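Local atomic coordinates of ferredoxin-NADP reductase (Neisseria gonorrhoeae MIA_2011_03-10, PDB entry 5TR9), a protein that binds FAD and, as a ferredoxin-NADP+ reductase, probably passes electrons between ferredoxin or flavodoxin and NADP(H). Residues F17-V25 against T34-S42; D149-P160 against H183-A194. One frame throughout, in Å; residues are numbered along the deposited sequence.

In the fold
Along the chain contact 1 closes before contact 2 opens; their centres lie about 29 Å apart, on opposite sides of the chain's centre, and their nearest atoms about 10 Å apart. F17-V25 and T34-S42 belong to a beta hairpin in the antiparallel sheet of the FAD-binding part, where the side chain of F35 is about 7 Å from the bound flavin-adenine dinucleotide. D149-P160 and H183-A194 are parallel neighbours in the sheet of the NAD-binding part, with the side chain of S158 about 10 Å from the cofactor. They sample both halves of the ferredoxin-reductase fold: an antiparallel flavin domain, binding FAD at the domain junction as in this family, and a parallel, helix-flanked nucleotide domain.

Contact 1: F17-V25 against T34-S42; sequences FTEEKILWV and TFAISRPES
S38 and E20 meet through two torsions: chi1 of 54° sets S38 OG between its own backbone N and carbonyl carbon, facing the other strand, while the bend of E20 at chi2 (-55°) turns its carboxylate back to the hydroxyl. S38 OG donates to E20 OE1 at 2.7 Å, on the lone pair that points away from OE2, and accepts the N-H of K21 at 3.0 Å. OE2 in turn uses its own anti lone pair for T18 OG1, and P40 packs against it through CG, 3.5 Å away. One hydroxyl from each segment thus holds the buried carboxylate in place, which may favour its ionised form.

The backbones run antiparallel. S38 N donates to K21 O, L23 N to A36 O at 2.8 Å, and A36 N to W24 O. A classic beta bulge sets two residues, L23 and W24, opposite the single A36 and shifts the register by one between the I22-I37 and W24-A36 pairs. L23 CD1 lies 3.6 Å from I37 C. The W24 indole folds back over the partner strand and takes A36 CB over one face in a CH-pi contact, 3.7 Å from the centroid of its five-membered ring; T34 OG1, hydrogen-bonded to H28, merely packs at the indole edge, in plane. On the other side of the sheet, I22 CD1 touches I37 CG2 at 3.8 Å, and V25 and F35 stand side by side.

F17-V25 is bordered by strand 101-105, to which T18 and E20 are bonded through the backbone; T34 and I37 touch strand 76-82. I37 and F35 reach L53 of strand 50-57, and the F35 ring also meets F93 of helix 88-95.

Contact 2: D149-P160 against H183-A194; sequences DTVNLIHSVSFP and HSFRFVPVTTRA
V151 and F185 begin a run of parallel pairs that continues to V157 and T191. Backbone bonds pass both ways: V151, L153, H155 and V157 donate to S184, R186, V188 and V190, while R186, V188, V190 and T192 donate back to V151, L153, H155 and V157. R193 N extends the pairing past the strand end to S158 O at 3.0 Å.

Among polar side chains, the bend of R186 at chi2 (73°) folds its guanidinium back beside N152. NH1 donates to N152 OD1 at 2.8 Å, on a lone pair in the carbonyl plane and nearly in the guanidinium plane, while T150 CG2 lies over one guanidinium face, toward its rim. N152 ND2 donates to L123 O and to T150 OG1, itself also bonded to D122; with OD1 accepting from R186, these bonds settle which end of the amide is which. Beyond the strands a water links S158 OG and T192 OG1, 2.8 and 2.6 Å away.

Apolar contacts occupy both faces. I154 CG2 meets V190 CG2 at 3.8 Å on the R186 face; on the other, H155 CB sits at the edge of the F187 ring. CH-pi contacts close the ends: D149 CA lies over the centre of the H183 ring, 4.0 Å from its centroid, and R193 CB over a face of F159.

Strand 122-128 borders D149-P160 and strand 200-201 borders H183-A194. Helix 133-139 packs on V151, L153 and F185, helix 166-173 on L153, F185 and F187, and helix 213-218 covers N152, I154, R186 and V188 on the opposite face, as in a Rossmann-like domain.

Contact 1: F17-V25 against T34-S42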
loop_
_atom_site.group_PDB
_atom_site.type_symbol
_atom_site.label_atom_id
_atom_site.label_comp_id
_atom_site.label_asym_id
_atom_site.label_seq_id
_atom_site.Cartn_x
_atom_site.Cartn_y
_atom_site.Cartn_z
ATOM N N PHE A 17 -22.456 1.179 -9.186
ATOM C CA PHE A 17 -22.035 1.049 -7.800
ATOM C C PHE A 17 -23.142 0.370 -7.002
ATOM O O PHE A 17 -24.275 0.237 -7.466
ATOM C CB PHE A 17 -21.718 2.418 -7.189
ATOM C CG PHE A 17 -22.887 3.376 -7.204
ATOM C CD1 PHE A 17 -23.807 3.387 -6.171
ATOM C CD2 PHE A 17 -23.061 4.258 -8.256
ATOM C CE1 PHE A 17 -24.879 4.271 -6.178
ATOM C CE2 PHE A 17 -24.126 5.141 -8.271
ATOM C CZ PHE A 17 -25.034 5.149 -7.228
ATOM N N THR A 18 -22.804 -0.038 -5.781
ATOM C CA THR A 18 -23.783 -0.513 -4.814
ATOM C C THR A 18 -23.726 0.341 -3.551
ATOM O O THR A 18 -22.717 0.995 -3.254
ATOM C CB THR A 18 -23.555 -1.982 -4.439
ATOM O OG1 THR A 18 -22.263 -2.128 -3.828
ATOM C CG2 THR A 18 -23.637 -2.862 -5.673
ATOM N N GLU A 19 -24.841 0.341 -2.825
ATOM C CA GLU A 19 -24.929 1.001 -1.528
ATOM C C GLU A 19 -24.484 0.008 -0.459
ATOM O O GLU A 19 -25.108 -1.046 -0.285
ATOM C CB GLU A 19 -26.352 1.485 -1.261
ATOM C CG GLU A 19 -26.839 2.568 -2.217
ATOM C CD GLU A 19 -28.217 3.105 -1.853
ATOM O OE1 GLU A 19 -28.864 2.551 -0.939
ATOM O OE2 GLU A 19 -28.655 4.087 -2.481
ATOM N N GLU A 20 -23.403 0.335 0.232
ATOM C CA GLU A 20 -22.886 -0.478 1.319
ATOM C C GLU A 20 -23.020 0.281 2.638
ATOM O O GLU A 20 -23.531 1.404 2.689
ATOM C CB GLU A 20 -21.436 -0.875 1.033
ATOM C CG GLU A 20 -21.268 -1.651 -0.281
ATOM C CD GLU A 20 -22.144 -2.893 -0.358
ATOM O OE1 GLU A 20 -22.346 -3.558 0.684
ATOM O OE2 GLU A 20 -22.641 -3.205 -1.466
ATOM N N LYS A 21 -22.571 -0.348 3.723
ATOM C CA LYS A 21 -22.663 0.236 5.057
ATOM C C LYS A 21 -21.279 0.344 5.679
ATOM O O LYS A 21 -20.459 -0.570 5.544
ATOM C CB LYS A 21 -23.548 -0.619 5.977
ATOM C CG LYS A 21 -25.003 -0.738 5.547
ATOM C CD LYS A 21 -25.808 0.433 6.039
ATOM C CE LYS A 21 -27.306 0.143 5.957
ATOM N NZ LYS A 21 -27.737 -0.135 4.557
ATOM N N ILE A 22 -21.030 1.456 6.377
ATOM C CA ILE A 22 -19.862 1.540 7.252
ATOM C C ILE A 22 -20.060 0.572 8.408
ATOM O O ILE A 22 -21.084 0.615 9.097
ATOM C CB ILE A 22 -19.665 2.971 7.777
ATOM C CG1 ILE A 22 -19.464 3.978 6.640
ATOM C CG2 ILE A 22 -18.511 3.016 8.798
ATOM C CD1 ILE A 22 -18.235 3.727 5.810
ATOM N N LEU A 23 -19.082 -0.305 8.631
ATOM C CA LEU A 23 -19.176 -1.238 9.748
ATOM C C LEU A 23 -18.495 -0.699 11.001
ATOM O O LEU A 23 -19.030 -0.848 12.105
ATOM C CB LEU A 23 -18.581 -2.593 9.356
ATOM C CG LEU A 23 -19.229 -3.224 8.114
ATOM C CD1 LEU A 23 -18.562 -4.545 7.787
ATOM C CD2 LEU A 23 -20.713 -3.425 8.308
ATOM N N TRP A 24 -17.338 -0.058 10.855
ATOM C CA TRP A 24 -16.649 0.507 12.006
ATOM C C TRP A 24 -15.529 1.398 11.500
ATOM O O TRP A 24 -15.048 1.232 10.377
ATOM C CB TRP A 24 -16.092 -0.583 12.941
ATOM C CG TRP A 24 -15.286 -1.693 12.272
ATOM C CD1 TRP A 24 -15.723 -2.956 11.957
ATOM C CD2 TRP A 24 -13.900 -1.647 11.899
ATOM N NE1 TRP A 24 -14.704 -3.680 11.380
ATOM C CE2 TRP A 24 -13.571 -2.906 11.344
ATOM C CE3 TRP A 24 -12.909 -0.662 11.977
ATOM C CZ2 TRP A 24 -12.291 -3.199 10.860
ATOM C CZ3 TRP A 24 -11.638 -0.956 11.505
ATOM C CH2 TRP A 24 -11.340 -2.211 10.944
ATOM N N VAL A 25 -15.115 2.334 12.354
ATOM C CA VAL A 25 -14.003 3.238 12.085
ATOM C C VAL A 25 -13.074 3.187 13.286
ATOM O O VAL A 25 -13.524 3.349 14.427
ATOM C CB VAL A 25 -14.467 4.690 11.845
ATOM C CG1 VAL A 25 -13.251 5.574 11.493
ATOM C CG2 VAL A 25 -15.534 4.755 10.745
ATOM N N THR A 34 -8.361 3.350 10.028
ATOM C CA THR A 34 -8.813 2.249 9.190
ATOM C C THR A 34 -10.313 2.109 9.392
ATOM O O THR A 34 -10.858 2.515 10.427
ATOM C CB THR A 34 -8.089 0.923 9.492
ATOM O OG1 THR A 34 -8.177 0.595 10.887
ATOM C CG2 THR A 34 -6.617 1.025 9.088
ATOM N N PHE A 35 -10.990 1.594 8.373
ATOM C CA PHE A 35 -12.422 1.375 8.492
ATOM C C PHE A 35 -12.819 0.217 7.597
ATOM O O PHE A 35 -12.126 -0.105 6.629
ATOM C CB PHE A 35 -13.244 2.641 8.160
ATOM C CG PHE A 35 -13.077 3.154 6.742
ATOM C CD1 PHE A 35 -12.035 4.019 6.415
ATOM C CD2 PHE A 35 -14.009 2.831 5.755
ATOM C CE1 PHE A 35 -11.894 4.522 5.121
ATOM C CE2 PHE A 35 -13.879 3.333 4.452
ATOM C CZ PHE A 35 -12.817 4.182 4.132
ATOM N N ALA A 36 -13.920 -0.435 7.959
ATOM C CA ALA A 36 -14.437 -1.563 7.203
ATOM C C ALA A 36 -15.832 -1.234 6.703
ATOM O O ALA A 36 -16.602 -0.532 7.376
ATOM C CB ALA A 36 -14.492 -2.828 8.059
ATOM N N ILE A 37 -16.156 -1.765 5.524
ATOM C CA ILE A 37 -17.482 -1.625 4.944
ATOM C C ILE A 37 -17.980 -3.008 4.541
ATOM O O ILE A 37 -17.203 -3.957 4.385
ATOM C CB ILE A 37 -17.495 -0.669 3.731
ATOM C CG1 ILE A 37 -16.788 -1.307 2.528
ATOM C CG2 ILE A 37 -16.815 0.669 4.067
ATOM C CD1 ILE A 37 -16.856 -0.443 1.270
ATOM N N SER A 38 -19.298 -3.122 4.393
ATOM C CA SER A 38 -19.867 -4.379 3.921
ATOM C C SER A 38 -19.410 -4.662 2.495
ATOM O O SER A 38 -19.156 -3.745 1.699
ATOM C CB SER A 38 -21.398 -4.355 4.006
ATOM O OG SER A 38 -21.959 -3.235 3.336
ATOM N N ARG A 39 -19.274 -5.951 2.193
ATOM C CA ARG A 39 -18.729 -6.421 0.924
ATOM C C ARG A 39 -19.792 -7.233 0.208
ATOM O O ARG A 39 -20.200 -8.295 0.717
ATOM C CB ARG A 39 -17.475 -7.274 1.138
ATOM C CG ARG A 39 -16.895 -7.767 -0.172
ATOM C CD ARG A 39 -15.685 -8.646 0.047
ATOM N NE ARG A 39 -15.127 -9.054 -1.237
ATOM C CZ ARG A 39 -13.993 -9.720 -1.355
ATOM N NH1 ARG A 39 -13.334 -10.060 -0.259
ATOM N NH2 ARG A 39 -13.530 -10.057 -2.557
ATOM N N PRO A 40 -20.277 -6.798 -0.950
ATOM C CA PRO A 40 -21.247 -7.620 -1.671
ATOM C C PRO A 40 -20.603 -8.900 -2.168
ATOM O O PRO A 40 -19.394 -8.967 -2.418
ATOM C CB PRO A 40 -21.706 -6.723 -2.829
ATOM C CG PRO A 40 -20.698 -5.683 -2.965
ATOM C CD PRO A 40 -19.992 -5.531 -1.642
ATOM N N GLU A 41 -21.444 -9.930 -2.272
ATOM C CA GLU A 41 -21.018 -11.242 -2.732
ATOM C C GLU A 41 -20.314 -11.165 -4.077
ATOM O O GLU A 41 -19.383 -11.933 -4.337
ATOM C CB GLU A 41 -22.252 -12.144 -2.816
ATOM C CG GLU A 41 -21.998 -13.625 -2.782
ATOM C CD GLU A 41 -23.298 -14.418 -2.788
ATOM O OE1 GLU A 41 -23.874 -14.627 -3.880
ATOM O OE2 GLU A 41 -23.755 -14.814 -1.696
ATOM N N SER A 42 -20.728 -10.235 -4.933
ATOM C CA SER A 42 -20.211 -10.133 -6.290
ATOM C C SER A 42 -18.923 -9.327 -6.400
ATOM O O SER A 42 -18.365 -9.247 -7.499
ATOM C CB SER A 42 -21.264 -9.503 -7.204
ATOM O OG SER A 42 -21.530 -8.170 -6.805
#

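Contact 2: D149-P160 against H183-A194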
loop_
_atom_site.group_PDB
_atom_site.type_symbol
_atom_site.label_atom_id
_atom_site.label_comp_id
_atom_site.label_asym_id
_atom_site.label_seq_id
_atom_site.Cartn_x
_atom_site.Cartn_y
_atom_site.Cartn_z
ATOM N N ASP A 149 11.203 -15.745 -3.060
ATOM C CA ASP A 149 12.211 -16.266 -2.139
ATOM C C ASP A 149 12.260 -15.462 -0.843
ATOM O O ASP A 149 12.460 -16.029 0.242
ATOM C CB ASP A 149 13.576 -16.283 -2.817
ATOM C CG ASP A 149 13.806 -17.550 -3.635
ATOM O OD1 ASP A 149 12.841 -18.330 -3.859
ATOM O OD2 ASP A 149 14.965 -17.768 -4.050
ATOM N N THR A 150 12.129 -14.144 -0.939
ATOM C CA THR A 150 11.929 -13.282 0.217
ATOM C C THR A 150 10.880 -12.245 -0.147
ATOM O O THR A 150 10.688 -11.920 -1.320
ATOM C CB THR A 150 13.223 -12.568 0.675
ATOM O OG1 THR A 150 13.664 -11.663 -0.347
ATOM C CG2 THR A 150 14.339 -13.560 0.974
ATOM N N VAL A 151 10.182 -11.744 0.869
ATOM C CA VAL A 151 9.181 -10.700 0.718
ATOM C C VAL A 151 9.569 -9.595 1.685
ATOM O O VAL A 151 9.755 -9.856 2.877
ATOM C CB VAL A 151 7.762 -11.228 0.996
ATOM C CG1 VAL A 151 6.765 -10.108 0.897
ATOM C CG2 VAL A 151 7.410 -12.334 -0.000
ATOM N N ASN A 152 9.745 -8.381 1.172
ATOM C CA ASN A 152 10.372 -7.299 1.916
ATOM C C ASN A 152 9.518 -6.055 1.777
ATOM O O ASN A 152 9.122 -5.698 0.667
ATOM C CB ASN A 152 11.784 -7.022 1.386
ATOM C CG ASN A 152 12.634 -8.282 1.310
ATOM O OD1 ASN A 152 13.268 -8.672 2.289
ATOM N ND2 ASN A 152 12.632 -8.945 0.149
ATOM N N LEU A 153 9.233 -5.395 2.894
ATOM C CA LEU A 153 8.378 -4.217 2.881
ATOM C C LEU A 153 9.100 -3.090 3.600
ATOM O O LEU A 153 9.491 -3.244 4.762
ATOM C CB LEU A 153 7.028 -4.526 3.539
ATOM C CG LEU A 153 6.036 -3.365 3.635
ATOM C CD1 LEU A 153 5.711 -2.790 2.277
ATOM C CD2 LEU A 153 4.762 -3.840 4.357
ATOM N N ILE A 154 9.286 -1.973 2.903
ATOM C CA ILE A 154 9.926 -0.778 3.447
ATOM C C ILE A 154 8.849 0.298 3.506
ATOM O O ILE A 154 8.326 0.711 2.459
ATOM C CB ILE A 154 11.116 -0.320 2.583
ATOM C CG1 ILE A 154 12.260 -1.346 2.542
ATOM C CG2 ILE A 154 11.681 1.000 3.129
ATOM C CD1 ILE A 154 12.010 -2.613 1.768
ATOM N N HIS A 155 8.494 0.750 4.721
ATOM C CA HIS A 155 7.446 1.765 4.894
ATOM C C HIS A 155 8.062 3.059 5.414
ATOM O O HIS A 155 8.510 3.120 6.567
ATOM C CB HIS A 155 6.346 1.284 5.844
ATOM C CG HIS A 155 5.158 2.204 5.900
ATOM N ND1 HIS A 155 4.340 2.294 7.009
ATOM C CD2 HIS A 155 4.653 3.066 4.984
ATOM C CE1 HIS A 155 3.373 3.163 6.765
ATOM N NE2 HIS A 155 3.542 3.649 5.545
ATOM N N SER A 156 8.052 4.088 4.573
ATOM C CA SER A 156 8.552 5.419 4.918
ATOM C C SER A 156 7.406 6.319 5.366
ATOM O O SER A 156 6.386 6.426 4.677
ATOM C CB SER A 156 9.267 6.037 3.714
ATOM O OG SER A 156 9.544 7.421 3.900
ATOM N N VAL A 157 7.591 6.988 6.507
ATOM C CA VAL A 157 6.684 8.017 7.002
ATOM C C VAL A 157 7.552 9.124 7.587
ATOM O O VAL A 157 8.766 8.978 7.717
ATOM C CB VAL A 157 5.713 7.483 8.072
ATOM C CG1 VAL A 157 4.835 6.357 7.497
ATOM C CG2 VAL A 157 6.501 6.990 9.281
ATOM N N SER A 158 6.916 10.228 7.985
ATOM C CA SER A 158 7.702 11.316 8.573
ATOM C C SER A 158 8.077 11.052 10.029
ATOM O O SER A 158 9.226 11.280 10.435
ATOM C CB SER A 158 6.935 12.630 8.478
ATOM O OG SER A 158 6.768 13.043 7.125
ATOM N N PHE A 159 7.118 10.604 10.839
ATOM C CA PHE A 159 7.294 10.447 12.279
ATOM C C PHE A 159 6.823 9.067 12.714
ATOM O O PHE A 159 5.915 8.503 12.093
ATOM C CB PHE A 159 6.510 11.529 13.041
ATOM C CG PHE A 159 7.026 12.920 12.790
ATOM C CD1 PHE A 159 8.077 13.422 13.541
ATOM C CD2 PHE A 159 6.503 13.693 11.759
ATOM C CE1 PHE A 159 8.582 14.700 13.296
ATOM C CE2 PHE A 159 6.997 14.963 11.505
ATOM C CZ PHE A 159 8.036 15.465 12.270
ATOM N N PRO A 160 7.422 8.500 13.771
ATOM C CA PRO A 160 7.117 7.098 14.130
ATOM C C PRO A 160 5.668 6.853 14.513
ATOM O O PRO A 160 5.206 5.707 14.390
ATOM C CB PRO A 160 8.068 6.810 15.303
ATOM C CG PRO A 160 8.492 8.153 15.819
ATOM C CD PRO A 160 8.468 9.082 14.631
ATOM N N HIS A 183 11.184 -18.977 3.466
ATOM C CA HIS A 183 10.995 -17.722 2.743
ATOM C C HIS A 183 10.675 -16.577 3.702
ATOM O O HIS A 183 9.537 -16.399 4.140
ATOM C CB HIS A 183 9.892 -17.860 1.697
ATOM C CG HIS A 183 10.257 -18.746 0.545
ATOM N ND1 HIS A 183 9.508 -18.813 -0.612
ATOM C CD2 HIS A 183 11.288 -19.608 0.375
ATOM C CE1 HIS A 183 10.065 -19.673 -1.446
ATOM N NE2 HIS A 183 11.146 -20.171 -0.870
ATOM N N SER A 184 11.697 -15.794 4.007
ATOM C CA SER A 184 11.601 -14.814 5.072
ATOM C C SER A 184 10.778 -13.604 4.636
ATOM O O SER A 184 10.757 -13.215 3.464
ATOM C CB SER A 184 12.999 -14.376 5.508
ATOM O OG SER A 184 12.955 -13.639 6.717
ATOM N N PHE A 185 10.080 -13.021 5.601
ATOM C CA PHE A 185 9.469 -11.712 5.454
ATOM C C PHE A 185 10.295 -10.722 6.263
ATOM O O PHE A 185 10.670 -11.019 7.401
ATOM C CB PHE A 185 8.018 -11.699 5.940
ATOM C CG PHE A 185 7.452 -10.317 6.062
ATOM C CD1 PHE A 185 7.136 -9.585 4.929
ATOM C CD2 PHE A 185 7.271 -9.727 7.307
ATOM C CE1 PHE A 185 6.639 -8.291 5.032
ATOM C CE2 PHE A 185 6.762 -8.439 7.415
ATOM C CZ PHE A 185 6.445 -7.720 6.273
ATOM N N ARG A 186 10.615 -9.578 5.662
ATOM C CA ARG A 186 11.370 -8.519 6.317
ATOM C C ARG A 186 10.562 -7.235 6.285
ATOM O O ARG A 186 10.007 -6.870 5.242
ATOM C CB ARG A 186 12.725 -8.271 5.639
ATOM C CG ARG A 186 13.754 -9.388 5.779
ATOM C CD ARG A 186 13.424 -10.606 4.921
ATOM N NE ARG A 186 14.586 -11.485 4.791
ATOM C CZ ARG A 186 15.473 -11.398 3.806
ATOM N NH1 ARG A 186 15.322 -10.479 2.853
ATOM N NH2 ARG A 186 16.510 -12.230 3.775
ATOM N N PHE A 187 10.512 -6.537 7.416
ATOM C CA PHE A 187 9.885 -5.225 7.494
ATOM C C PHE A 187 10.911 -4.201 7.953
ATOM O O PHE A 187 11.583 -4.402 8.970
ATOM C CB PHE A 187 8.688 -5.246 8.457
ATOM C CG PHE A 187 8.078 -3.890 8.690
ATOM C CD1 PHE A 187 7.490 -3.191 7.645
ATOM C CD2 PHE A 187 8.104 -3.315 9.951
ATOM C CE1 PHE A 187 6.917 -1.932 7.853
ATOM C CE2 PHE A 187 7.531 -2.063 10.164
ATOM C CZ PHE A 187 6.945 -1.375 9.117
ATOM N N VAL A 188 11.021 -3.107 7.209
ATOM C CA VAL A 188 11.958 -2.032 7.526
ATOM C C VAL A 188 11.180 -0.728 7.646
ATOM O O VAL A 188 10.743 -0.173 6.628
ATOM C CB VAL A 188 13.051 -1.914 6.455
ATOM C CG1 VAL A 188 14.000 -0.769 6.795
ATOM C CG2 VAL A 188 13.818 -3.233 6.333
ATOM N N PRO A 189 10.972 -0.204 8.852
ATOM C CA PRO A 189 10.347 1.114 8.973
ATOM C C PRO A 189 11.375 2.208 8.739
ATOM O O PRO A 189 12.538 2.085 9.133
ATOM C CB PRO A 189 9.832 1.130 10.419
ATOM C CG PRO A 189 10.770 0.229 11.161
ATOM C CD PRO A 189 11.241 -0.827 10.164
ATOM N N VAL A 190 10.936 3.282 8.092
ATOM C CA VAL A 190 11.774 4.443 7.800
ATOM C C VAL A 190 11.041 5.678 8.306
ATOM O O VAL A 190 9.877 5.882 7.963
ATOM C CB VAL A 190 12.051 4.572 6.291
ATOM C CG1 VAL A 190 12.763 5.872 5.984
ATOM C CG2 VAL A 190 12.874 3.398 5.787
ATOM N N THR A 191 11.698 6.493 9.133
ATOM C CA THR A 191 11.096 7.764 9.536
ATOM C C THR A 191 11.980 8.895 9.023
ATOM O O THR A 191 13.126 9.038 9.463
ATOM C CB THR A 191 10.892 7.836 11.052
ATOM O OG1 THR A 191 12.118 7.579 11.744
ATOM C CG2 THR A 191 9.854 6.796 11.488
ATOM N N THR A 192 11.447 9.691 8.092
ATOM C CA THR A 192 12.292 10.660 7.398
ATOM C C THR A 192 12.567 11.924 8.205
ATOM O O THR A 192 13.553 12.619 7.921
ATOM C CB THR A 192 11.668 11.048 6.063
ATOM O OG1 THR A 192 10.434 11.744 6.296
ATOM C CG2 THR A 192 11.409 9.803 5.227
ATOM N N ARG A 193 11.726 12.259 9.185
ATOM C CA ARG A 193 11.866 13.522 9.905
ATOM C C ARG A 193 12.079 13.327 11.397
ATOM O O ARG A 193 12.033 14.306 12.155
ATOM C CB ARG A 193 10.643 14.409 9.660
ATOM C CG ARG A 193 10.362 14.626 8.172
ATOM C CD ARG A 193 9.376 15.751 7.935
ATOM N NE ARG A 193 9.879 17.077 8.318
ATOM C CZ ARG A 193 10.611 17.868 7.534
ATOM N NH1 ARG A 193 10.979 19.072 7.962
ATOM N NH2 ARG A 193 10.977 17.464 6.322
ATOM N N ALA A 194 12.346 12.101 11.834
ATOM C CA ALA A 194 12.505 11.810 13.246
ATOM C C ALA A 194 13.443 10.629 13.388
ATOM O O ALA A 194 13.599 9.826 12.470
ATOM C CB ALA A 194 11.156 11.514 13.915
HETATM O O HOH W 1 8.114 11.773 5.032
#